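Local coordinates for KLLA0F12672p (Kluyveromyces lactis, PDB 4M3O), which probably dephosphorylates the C-terminal repeat domain of RNA polymerase II, this chain being the zinc-binding N-terminal domain of an RPAP2-family phosphatase, at residues 7-12 with 49-54; 20-25 with 137-142; 14-19 with 24-29; 59-64 with 118-123. All blocks are in the same frame, centred on the assembly; numbering follows the deposited sequence.

Contact 1: residues 7-12 with 49-54; sequences EIKEVV and MKYISR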
# COMPACT_ATOMS: atom_id res chain seq x y z
N GLU A 7 -10.37 -8.91 4.63
CA GLU A 7 -10.25 -7.91 5.69
C GLU A 7 -10.42 -6.45 5.23
O GLU A 7 -11.14 -5.66 5.84
CB GLU A 7 -8.85 -8.06 6.27
CG GLU A 7 -8.79 -8.15 7.77
CD GLU A 7 -8.07 -7.00 8.36
OE1 GLU A 7 -8.57 -5.87 8.25
OE2 GLU A 7 -6.98 -7.24 8.91
N ILE A 8 -9.73 -6.09 4.16
CA ILE A 8 -9.88 -4.73 3.58
C ILE A 8 -11.34 -4.44 3.26
O ILE A 8 -11.86 -3.39 3.61
CB ILE A 8 -8.99 -4.56 2.35
CG1 ILE A 8 -7.51 -4.57 2.81
CG2 ILE A 8 -9.30 -3.25 1.60
CD1 ILE A 8 -6.57 -4.95 1.71
N LYS A 9 -12.03 -5.40 2.67
CA LYS A 9 -13.44 -5.22 2.27
C LYS A 9 -14.27 -5.00 3.50
O LYS A 9 -15.12 -4.13 3.54
CB LYS A 9 -13.92 -6.43 1.50
CG LYS A 9 -13.37 -6.45 0.09
CD LYS A 9 -13.80 -7.71 -0.67
CE LYS A 9 -13.29 -7.69 -2.10
NZ LYS A 9 -13.95 -8.76 -2.90
N GLU A 10 -13.97 -5.75 4.54
CA GLU A 10 -14.71 -5.63 5.78
C GLU A 10 -14.42 -4.37 6.59
O GLU A 10 -15.35 -3.76 7.13
CB GLU A 10 -14.46 -6.88 6.65
CG GLU A 10 -15.48 -7.97 6.44
CD GLU A 10 -16.85 -7.50 6.84
OE1 GLU A 10 -17.01 -7.04 7.99
OE2 GLU A 10 -17.75 -7.58 5.99
N VAL A 11 -13.16 -3.99 6.72
CA VAL A 11 -12.78 -2.86 7.62
C VAL A 11 -12.58 -1.53 6.89
O VAL A 11 -12.42 -0.49 7.53
CB VAL A 11 -11.47 -3.16 8.43
CG1 VAL A 11 -10.98 -1.96 9.25
CG2 VAL A 11 -11.69 -4.30 9.38
N VAL A 12 -12.54 -1.55 5.56
CA VAL A 12 -12.36 -0.32 4.81
C VAL A 12 -13.55 -0.05 3.89
O VAL A 12 -14.11 1.03 3.88
CB VAL A 12 -11.05 -0.34 3.98
CG1 VAL A 12 -10.91 0.94 3.17
CG2 VAL A 12 -9.83 -0.51 4.88
N MET A 49 -1.62 -7.74 -2.26
CA MET A 49 -0.71 -6.71 -2.74
C MET A 49 -1.16 -6.24 -4.12
O MET A 49 -1.25 -5.01 -4.39
CB MET A 49 0.66 -7.36 -2.70
CG MET A 49 1.84 -6.48 -2.63
SD MET A 49 1.87 -5.23 -1.34
CE MET A 49 3.18 -4.39 -2.19
N LYS A 50 -1.58 -7.17 -4.96
CA LYS A 50 -2.09 -6.80 -6.30
C LYS A 50 -3.47 -6.12 -6.21
O LYS A 50 -3.75 -5.20 -6.98
CB LYS A 50 -2.22 -7.96 -7.22
CG LYS A 50 -0.93 -8.69 -7.54
CD LYS A 50 -1.25 -10.14 -8.01
CE LYS A 50 0.02 -10.95 -8.27
NZ LYS A 50 0.57 -10.71 -9.64
N TYR A 51 -4.28 -6.55 -5.26
CA TYR A 51 -5.59 -5.92 -5.03
C TYR A 51 -5.46 -4.44 -4.55
O TYR A 51 -6.17 -3.57 -5.00
CB TYR A 51 -6.36 -6.76 -4.01
CG TYR A 51 -7.64 -6.17 -3.53
CD1 TYR A 51 -8.76 -6.15 -4.35
CD2 TYR A 51 -7.75 -5.62 -2.25
CE1 TYR A 51 -9.97 -5.58 -3.92
CE2 TYR A 51 -8.95 -5.09 -1.79
CZ TYR A 51 -10.06 -5.07 -2.63
OH TYR A 51 -11.21 -4.49 -2.15
N ILE A 52 -4.55 -4.19 -3.61
CA ILE A 52 -4.25 -2.84 -3.05
C ILE A 52 -4.07 -1.74 -4.06
O ILE A 52 -4.41 -0.60 -3.82
CB ILE A 52 -2.93 -2.90 -2.23
CG1 ILE A 52 -3.10 -3.81 -1.06
CG2 ILE A 52 -2.56 -1.58 -1.62
CD1 ILE A 52 -4.45 -3.67 -0.47
N SER A 53 -3.40 -2.09 -5.16
CA SER A 53 -2.89 -1.15 -6.11
C SER A 53 -4.00 -0.30 -6.62
O SER A 53 -3.78 0.86 -6.95
CB SER A 53 -2.11 -1.85 -7.25
OG SER A 53 -2.97 -2.76 -7.98
N ARG A 54 -5.21 -0.87 -6.76
CA ARG A 54 -6.34 -0.07 -7.23
C ARG A 54 -6.65 1.13 -6.33
O ARG A 54 -7.17 2.14 -6.78
CB ARG A 54 -7.59 -0.92 -7.37
CG ARG A 54 -8.30 -1.22 -6.06
CD ARG A 54 -9.43 -2.24 -6.35
NE ARG A 54 -8.85 -3.47 -6.91
CZ ARG A 54 -9.54 -4.52 -7.34
NH1 ARG A 54 -10.85 -4.62 -7.21
NH2 ARG A 54 -8.86 -5.54 -7.82
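Tyr51 is the first residue of 49-54 to meet Ile8 and Lys9, in a buried helix-helix packing that sets helix 5-13 against helix 46-52. Its CG stands anti to the backbone N (chi1 173°), and the ring runs past Ile8 in the opposite sense to the isoleucine chain. Ile8 CG2 lies at the ring edge, near its plane, 3.9 Å from Tyr51 CE2. Further out, the extended chain of Lys9 slants across the phenol end, its CG 3.7 Å and its CE 3.8 Å from Tyr51 OH; both are contacts of methylene carbons with the hydroxyl oxygen, not polar bonds, and Lys9 NZ goes on to a weak ion pair with Asp141. Ile5 and Leu13 of the same helix also touch the tyrosine.

Ile52 comes next. Its CB does not aim at the partner helix, but its CD1 comes to 3.3 Å from Ile8 CD1, the two chains crossing at about a right angle. That separation is shorter than usual van der Waals contact, so its exact value is doubtful. Leu37 of helix 24-40 also touches Ile8, while Tyr123 of helix 114-125 packs on Ile52, which places the contact among helices 5-13, 24-40, 46-52 and 114-125.

At Arg54 the chain folds back on Tyr51 through a weak bond from NE to Tyr51 O. One face of the guanidinium meets the ring, Tyr51 CD1 lying 3.4 Å above the guanidinium plane, over its centre.

Contact 2: residues 20-25 with 137-142; sequences RQLTIR and GVHLDD
His139 meets Leu22 along nearly its whole side chain. Beginning at the base, His139 CB lies 3.8 Å from Leu22 CD1. The first torsion (chi1 57°) sets CG between the backbone N and the carbonyl carbon, and this turns a face of the imidazole to the leucine: CG and CD2 of His139 are each 3.6 Å from Leu22 CD1. The methyl sits 3.9 Å from the ring centroid and 27° off the normal, a CH-pi contact displaced toward the rim. ND1 is probably hydrogen-bonded to Tyr16 O, which would help to hold the ring's rotation. At the far end NE2 is 4.0 Å from Leu22 CG, with Arg20 O near the ring plane at the edge but too distant for a bond. The opposite face rests on Leu140 CG, 3.7 Å above the plane, so the imidazole is sandwiched between two leucines. An alanine in place of His139 would probably leave Tyr16 O without this donor and open a gap between Leu22 and Leu140. Leu22 itself continues onto Val27 and Ile30. The arrangement is loop-on-loop packing: a type I beta turn from Gly137 to Leu140 lies against the lead-in to helix 24-40, just ahead of its N-cap, Thr23.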
# COMPACT_ATOMS: atom_id res chain seq x y z
N ARG A 20 -23.38 4.01 -5.60
CA ARG A 20 -23.01 3.95 -6.98
C ARG A 20 -22.06 5.06 -7.32
O ARG A 20 -21.42 5.03 -8.32
CB ARG A 20 -24.20 3.93 -7.90
CG ARG A 20 -25.26 4.94 -7.64
CD ARG A 20 -26.59 4.39 -8.12
NE ARG A 20 -26.73 4.53 -9.55
CZ ARG A 20 -26.88 5.69 -10.16
NH1 ARG A 20 -26.92 6.80 -9.47
NH2 ARG A 20 -26.98 5.74 -11.46
N GLN A 21 -22.01 6.02 -6.44
CA GLN A 21 -21.04 7.10 -6.51
C GLN A 21 -20.53 7.50 -5.14
O GLN A 21 -21.26 7.45 -4.15
CB GLN A 21 -21.58 8.32 -7.22
CG GLN A 21 -21.70 8.07 -8.70
CD GLN A 21 -21.87 9.35 -9.43
OE1 GLN A 21 -22.50 10.28 -8.93
NE2 GLN A 21 -21.30 9.43 -10.63
N LEU A 22 -19.27 7.88 -5.10
CA LEU A 22 -18.65 8.36 -3.87
C LEU A 22 -18.39 9.85 -3.93
O LEU A 22 -18.05 10.39 -5.01
CB LEU A 22 -17.32 7.65 -3.68
CG LEU A 22 -17.40 6.17 -3.48
CD1 LEU A 22 -16.00 5.60 -3.35
CD2 LEU A 22 -18.26 5.84 -2.25
N THR A 23 -18.53 10.50 -2.79
CA THR A 23 -18.06 11.87 -2.66
C THR A 23 -16.52 11.85 -2.47
O THR A 23 -15.91 10.80 -2.14
CB THR A 23 -18.65 12.59 -1.43
OG1 THR A 23 -18.19 11.96 -0.23
CG2 THR A 23 -20.24 12.59 -1.41
N ILE A 24 -15.94 13.02 -2.63
CA ILE A 24 -14.54 13.27 -2.36
C ILE A 24 -14.18 12.93 -0.94
O ILE A 24 -13.14 12.33 -0.69
CB ILE A 24 -14.12 14.73 -2.73
CG1 ILE A 24 -14.43 15.02 -4.23
CG2 ILE A 24 -12.60 14.89 -2.55
CD1 ILE A 24 -14.86 16.45 -4.60
N ARG A 25 -15.05 13.23 0.02
CA ARG A 25 -14.74 12.89 1.42
C ARG A 25 -14.72 11.42 1.69
O ARG A 25 -13.99 10.98 2.56
CB ARG A 25 -15.73 13.48 2.43
CG ARG A 25 -15.60 14.97 2.60
CD ARG A 25 -14.39 15.32 3.46
NE ARG A 25 -13.66 16.47 2.96
CZ ARG A 25 -14.09 17.71 3.00
NH1 ARG A 25 -15.29 18.04 3.52
NH2 ARG A 25 -13.31 18.66 2.54
N GLY A 137 -15.94 3.48 -10.04
CA GLY A 137 -16.33 2.22 -9.44
C GLY A 137 -15.21 1.44 -8.78
O GLY A 137 -15.40 0.29 -8.54
N VAL A 138 -14.09 2.07 -8.37
CA VAL A 138 -13.01 1.30 -7.67
C VAL A 138 -13.42 0.71 -6.36
O VAL A 138 -12.74 -0.15 -5.85
CB VAL A 138 -11.75 2.09 -7.18
CG1 VAL A 138 -10.50 1.70 -7.91
CG2 VAL A 138 -11.95 3.58 -6.90
N HIS A 139 -14.38 1.32 -5.71
CA HIS A 139 -14.92 0.75 -4.46
C HIS A 139 -15.77 -0.52 -4.64
O HIS A 139 -16.15 -1.12 -3.63
CB HIS A 139 -15.78 1.78 -3.74
CG HIS A 139 -16.90 2.30 -4.57
ND1 HIS A 139 -18.23 2.13 -4.22
CD2 HIS A 139 -16.90 2.99 -5.73
CE1 HIS A 139 -18.99 2.68 -5.15
NE2 HIS A 139 -18.20 3.23 -6.06
N LEU A 140 -16.08 -0.90 -5.88
CA LEU A 140 -17.06 -1.98 -6.14
C LEU A 140 -16.40 -3.31 -6.30
O LEU A 140 -15.31 -3.42 -6.88
CB LEU A 140 -17.85 -1.69 -7.41
CG LEU A 140 -18.61 -0.36 -7.32
CD1 LEU A 140 -19.27 0.08 -8.61
CD2 LEU A 140 -19.64 -0.49 -6.23
N ASP A 141 -17.10 -4.35 -5.86
CA ASP A 141 -16.62 -5.73 -6.06
C ASP A 141 -16.42 -6.12 -7.51
O ASP A 141 -15.56 -6.92 -7.80
CB ASP A 141 -17.54 -6.73 -5.34
CG ASP A 141 -17.43 -6.62 -3.82
OD1 ASP A 141 -18.46 -6.53 -3.12
OD2 ASP A 141 -16.29 -6.58 -3.33
N ASP A 142 -17.12 -5.49 -8.44
CA ASP A 142 -16.92 -5.78 -9.88
C ASP A 142 -15.86 -4.94 -10.62
O ASP A 142 -15.70 -5.09 -11.83
CB ASP A 142 -18.26 -5.64 -10.63
CG ASP A 142 -18.87 -4.25 -10.51
OD1 ASP A 142 -18.71 -3.44 -11.45
OD2 ASP A 142 -19.48 -3.96 -9.46

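Contact 3: residues 14-19 with 24-29; sequences KPYTNH and IREVET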
# COMPACT_ATOMS: atom_id res chain seq x y z
N LYS A 14 -16.60 -1.66 3.53
CA LYS A 14 -17.93 -2.20 3.84
C LYS A 14 -19.04 -1.12 3.68
O LYS A 14 -20.03 -1.34 2.99
CB LYS A 14 -17.90 -2.89 5.20
CG LYS A 14 -19.24 -3.22 5.82
CD LYS A 14 -19.02 -3.97 7.13
CE LYS A 14 -20.33 -4.53 7.64
NZ LYS A 14 -20.12 -5.83 8.33
N PRO A 15 -18.83 0.09 4.18
CA PRO A 15 -19.92 1.07 4.09
C PRO A 15 -20.35 1.43 2.70
O PRO A 15 -21.41 2.04 2.54
CB PRO A 15 -19.32 2.33 4.69
CG PRO A 15 -18.27 1.84 5.61
CD PRO A 15 -17.69 0.61 4.94
N TYR A 16 -19.49 1.18 1.70
CA TYR A 16 -19.62 1.80 0.40
C TYR A 16 -20.03 0.77 -0.64
O TYR A 16 -20.21 1.14 -1.80
CB TYR A 16 -18.29 2.52 0.03
CG TYR A 16 -17.89 3.50 1.11
CD1 TYR A 16 -16.82 3.25 2.00
CD2 TYR A 16 -18.63 4.65 1.32
CE1 TYR A 16 -16.48 4.18 3.02
CE2 TYR A 16 -18.31 5.58 2.32
CZ TYR A 16 -17.23 5.34 3.17
OH TYR A 16 -16.99 6.27 4.17
N THR A 17 -20.22 -0.49 -0.23
CA THR A 17 -20.55 -1.56 -1.18
C THR A 17 -21.80 -1.26 -2.01
O THR A 17 -21.83 -1.70 -3.16
CB THR A 17 -20.77 -2.96 -0.54
OG1 THR A 17 -21.81 -2.91 0.45
CG2 THR A 17 -19.48 -3.48 0.09
N ASN A 18 -22.78 -0.53 -1.51
CA ASN A 18 -23.97 -0.25 -2.31
C ASN A 18 -24.05 1.15 -2.89
O ASN A 18 -25.08 1.55 -3.36
CB ASN A 18 -25.24 -0.61 -1.52
CG ASN A 18 -26.48 -0.71 -2.39
OD1 ASN A 18 -27.47 -0.09 -2.12
ND2 ASN A 18 -26.42 -1.50 -3.40
N HIS A 19 -22.96 1.91 -2.86
CA HIS A 19 -22.98 3.26 -3.37
C HIS A 19 -22.70 3.24 -4.81
O HIS A 19 -21.83 2.54 -5.25
CB HIS A 19 -21.87 4.10 -2.77
CG HIS A 19 -22.11 4.57 -1.38
ND1 HIS A 19 -21.96 5.83 -1.04
CD2 HIS A 19 -22.45 3.89 -0.25
CE1 HIS A 19 -22.21 5.96 0.25
NE2 HIS A 19 -22.51 4.77 0.73
N ILE A 24 -15.94 13.02 -2.63
CA ILE A 24 -14.54 13.27 -2.36
C ILE A 24 -14.18 12.93 -0.94
O ILE A 24 -13.14 12.33 -0.69
CB ILE A 24 -14.12 14.73 -2.73
CG1 ILE A 24 -14.43 15.02 -4.23
CG2 ILE A 24 -12.60 14.89 -2.55
CD1 ILE A 24 -14.86 16.45 -4.60
N ARG A 25 -15.05 13.23 0.02
CA ARG A 25 -14.74 12.89 1.42
C ARG A 25 -14.72 11.42 1.69
O ARG A 25 -13.99 10.98 2.56
CB ARG A 25 -15.73 13.48 2.43
CG ARG A 25 -15.60 14.97 2.60
CD ARG A 25 -14.39 15.32 3.46
NE ARG A 25 -13.66 16.47 2.96
CZ ARG A 25 -14.09 17.71 3.00
NH1 ARG A 25 -15.29 18.04 3.52
NH2 ARG A 25 -13.31 18.66 2.54
N GLU A 26 -15.61 10.66 1.02
CA GLU A 26 -15.71 9.23 1.24
C GLU A 26 -14.48 8.57 0.62
O GLU A 26 -13.96 7.68 1.18
CB GLU A 26 -16.99 8.69 0.63
CG GLU A 26 -18.25 9.10 1.40
CD GLU A 26 -19.55 8.88 0.61
OE1 GLU A 26 -20.56 8.56 1.26
OE2 GLU A 26 -19.56 9.03 -0.64
N VAL A 27 -14.04 9.04 -0.54
CA VAL A 27 -12.79 8.56 -1.17
C VAL A 27 -11.59 8.80 -0.25
O VAL A 27 -10.76 7.92 -0.02
CB VAL A 27 -12.55 9.26 -2.51
CG1 VAL A 27 -11.14 8.96 -3.00
CG2 VAL A 27 -13.53 8.79 -3.58
N GLU A 28 -11.49 10.02 0.29
CA GLU A 28 -10.42 10.30 1.25
C GLU A 28 -10.50 9.38 2.48
O GLU A 28 -9.47 9.03 3.07
CB GLU A 28 -10.48 11.77 1.70
CG GLU A 28 -10.18 12.76 0.58
CD GLU A 28 -10.48 14.24 0.96
OE1 GLU A 28 -11.09 14.50 2.04
OE2 GLU A 28 -10.10 15.15 0.17
N THR A 29 -11.72 9.08 2.93
CA THR A 29 -11.89 8.27 4.15
C THR A 29 -11.36 6.83 3.84
O THR A 29 -10.75 6.19 4.69
CB THR A 29 -13.37 8.24 4.61
OG1 THR A 29 -13.85 9.58 4.82
CG2 THR A 29 -13.61 7.40 5.93
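Arg25 O is gripped twice by Thr29, the residue that meets the Tyr16 hydroxyl across this contact. Thr29 N donates the usual helical bond at 3.0 Å, and Thr29 OG1 adds a shorter one, 2.7 Å from Arg25 O, from the opposite face of the carbonyl plane. The setting is the first turns of helix 24-40, opened by a capping box: the side chain of Thr23, the N-cap, caps the backbone N of Glu26, and the carboxylate of Glu26 returns to it, OE2 accepting from Thr23 N. That bond claims the polar end of Glu26, leaving its methylene groups to the tyrosine. Glu26 CG lies 3.6 Å and CB 3.8 Å from Tyr16 CE2, the chain passing the ring at a slant with ring and carboxylate planes 76° apart. His19 also borders the Glu26 carboxylate. Behind the tyrosine, Pro15 CB sits 3.7 Å above the centre of one ring face. The loop between helix 5-13 and helix 24-40 is thus folded onto the latter at the protein surface. With OG1 of Thr29 held beside its own backbone N (chi1 -56°), CG2 falls anti to that N and stands 4.0 Å from Tyr16 OH.

Contact 4: residues 59-64 with 118-123; sequences QDYADL and RCSQFY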
# COMPACT_ATOMS: atom_id res chain seq x y z
N GLN A 59 2.11 8.53 -5.22
CA GLN A 59 2.37 9.35 -4.06
C GLN A 59 1.77 8.76 -2.77
O GLN A 59 2.37 8.87 -1.74
CB GLN A 59 1.78 10.75 -4.23
CG GLN A 59 2.19 11.68 -3.06
CD GLN A 59 3.69 11.80 -3.00
OE1 GLN A 59 4.32 12.10 -4.00
NE2 GLN A 59 4.28 11.49 -1.85
N ASP A 60 0.57 8.20 -2.81
CA ASP A 60 0.01 7.54 -1.62
C ASP A 60 0.87 6.38 -1.19
O ASP A 60 0.98 6.12 -0.02
CB ASP A 60 -1.38 6.92 -1.87
CG ASP A 60 -2.44 7.91 -2.29
OD1 ASP A 60 -2.32 9.13 -1.93
OD2 ASP A 60 -3.39 7.43 -2.99
N TYR A 61 1.45 5.66 -2.16
CA TYR A 61 2.39 4.58 -1.86
C TYR A 61 3.66 5.09 -1.18
O TYR A 61 4.04 4.57 -0.13
CB TYR A 61 2.77 3.71 -3.10
CG TYR A 61 3.67 2.55 -2.72
CD1 TYR A 61 3.16 1.37 -2.13
CD2 TYR A 61 5.03 2.63 -2.92
CE1 TYR A 61 3.98 0.31 -1.79
CE2 TYR A 61 5.86 1.58 -2.55
CZ TYR A 61 5.33 0.43 -1.97
OH TYR A 61 6.20 -0.57 -1.63
N ALA A 62 4.28 6.10 -1.74
CA ALA A 62 5.44 6.76 -1.07
C ALA A 62 5.12 7.22 0.34
O ALA A 62 5.94 7.05 1.24
CB ALA A 62 5.95 7.97 -1.87
N ASP A 63 3.92 7.76 0.56
CA ASP A 63 3.54 8.15 1.90
C ASP A 63 3.32 6.92 2.80
O ASP A 63 3.70 6.96 3.98
CB ASP A 63 2.26 9.00 1.87
CG ASP A 63 2.40 10.28 0.96
OD1 ASP A 63 3.52 10.74 0.65
OD2 ASP A 63 1.36 10.81 0.50
N LEU A 64 2.71 5.85 2.25
CA LEU A 64 2.62 4.57 2.95
C LEU A 64 3.99 4.16 3.51
O LEU A 64 4.14 3.76 4.69
CB LEU A 64 2.03 3.51 2.02
CG LEU A 64 1.70 2.11 2.57
CD1 LEU A 64 1.00 1.19 1.60
CD2 LEU A 64 2.93 1.38 3.01
N ARG A 118 14.20 -2.64 -4.20
CA ARG A 118 13.88 -2.89 -5.62
C ARG A 118 12.44 -3.39 -5.81
O ARG A 118 11.75 -3.01 -6.74
CB ARG A 118 14.92 -3.88 -6.23
CG ARG A 118 16.35 -3.37 -6.29
CD ARG A 118 16.42 -2.07 -7.12
NE ARG A 118 17.75 -1.82 -7.68
CZ ARG A 118 18.16 -0.63 -8.16
NH1 ARG A 118 17.40 0.46 -8.11
NH2 ARG A 118 19.34 -0.52 -8.73
N CYS A 119 11.98 -4.28 -4.93
CA CYS A 119 10.62 -4.80 -5.02
C CYS A 119 9.61 -3.66 -4.88
O CYS A 119 8.57 -3.62 -5.55
CB CYS A 119 10.37 -5.86 -3.95
SG CYS A 119 11.30 -7.38 -4.10
N SER A 120 9.95 -2.74 -3.97
CA SER A 120 9.16 -1.56 -3.70
C SER A 120 9.08 -0.58 -4.86
O SER A 120 7.97 -0.14 -5.25
CB SER A 120 9.66 -0.84 -2.40
OG SER A 120 8.72 0.20 -2.11
N GLN A 121 10.21 -0.25 -5.44
CA GLN A 121 10.27 0.51 -6.69
C GLN A 121 9.50 -0.16 -7.88
O GLN A 121 8.73 0.49 -8.60
CB GLN A 121 11.74 0.51 -7.17
CG GLN A 121 12.64 1.39 -6.34
CD GLN A 121 14.00 1.51 -7.02
OE1 GLN A 121 14.66 0.52 -7.31
NE2 GLN A 121 14.39 2.72 -7.34
N PHE A 122 9.71 -1.46 -8.01
CA PHE A 122 9.07 -2.25 -9.05
C PHE A 122 7.55 -2.12 -8.94
O PHE A 122 6.85 -1.86 -9.94
CB PHE A 122 9.51 -3.71 -8.92
CG PHE A 122 9.06 -4.62 -10.05
CD1 PHE A 122 7.87 -5.32 -9.96
CD2 PHE A 122 9.86 -4.84 -11.19
CE1 PHE A 122 7.48 -6.22 -10.97
CE2 PHE A 122 9.43 -5.70 -12.23
CZ PHE A 122 8.25 -6.39 -12.09
N TYR A 123 7.06 -2.25 -7.71
CA TYR A 123 5.61 -2.10 -7.48
C TYR A 123 5.16 -0.67 -7.75
O TYR A 123 4.15 -0.47 -8.39
CB TYR A 123 5.28 -2.51 -6.06
CG TYR A 123 3.85 -2.52 -5.65
CD1 TYR A 123 2.99 -3.54 -6.07
CD2 TYR A 123 3.34 -1.53 -4.82
CE1 TYR A 123 1.67 -3.54 -5.67
CE2 TYR A 123 2.01 -1.54 -4.39
CZ TYR A 123 1.17 -2.55 -4.83
OH TYR A 123 -0.13 -2.58 -4.39
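Tyr61 offers one face of its ring to Tyr123, whose CD2 lies over it, 3.6 Å from Tyr61 CE1. The two rings form an oblique pair, with centroids 5.3 Å apart and planes at 58°. In both residues CG is anti to the backbone N (chi1 -176°), which directs each ring toward the other helix. The far end of Tyr61 reaches Ser120, one turn back along helix 114-125. Tyr61 OH and Ser120 OG form a hydrogen bond of 2.7 Å in which either may be the donor, and the serine oxygen sits at the ring edge, in its plane, 3.2 Å from Tyr61 CE2. Ser120 OG is also bonded to Tyr111 OH, so two phenols grip this buried hydroxyl. A phenylalanine in place of Tyr61 would probably leave Ser120 OG with the Tyr111 phenol but without its other mate.

Tyr123 is tethered as well, through its OH to Met49 O, while Pro77 and Leu127 touch Tyr61, and Leu151 touches Tyr123. On the surface-facing side of helix 114-125, Arg118 NH1 makes a nearly straight bond to Gln121 OE1 (166° at the hydrogen). The Ser120 side chain lies about 6 Å from that of zinc ligand His116 and about 8 Å from the bound zinc. This is buried helix-helix packing within the Rtr1/RPAP2 family region, beside the zinc-finger site formed by Cys74, Cys79, Cys112 and His116.

Overall arrangement
Contacts 2 and 3 are neighbours, their centres about 6 Å apart; both use the start of helix 24-40, and His139 ND1 to Tyr16 O (3.3 Å) is a probable hydrogen bond between them. Contact 1 lies about 13 Å from the centre of each. It reaches contact 2 through a weak salt bridge, Lys9 NZ to Asp141 OD2 at 3.2 Å, and contact 3 by packing of Lys9 O on Lys14 CB. It also meets contact 4, where Met49 O and Tyr123 OH are 2.7 Å apart. Contacts 2 and 4 do not touch, their centres being about 23 Å apart. Of the four, contact 4 alone adjoins the zinc site.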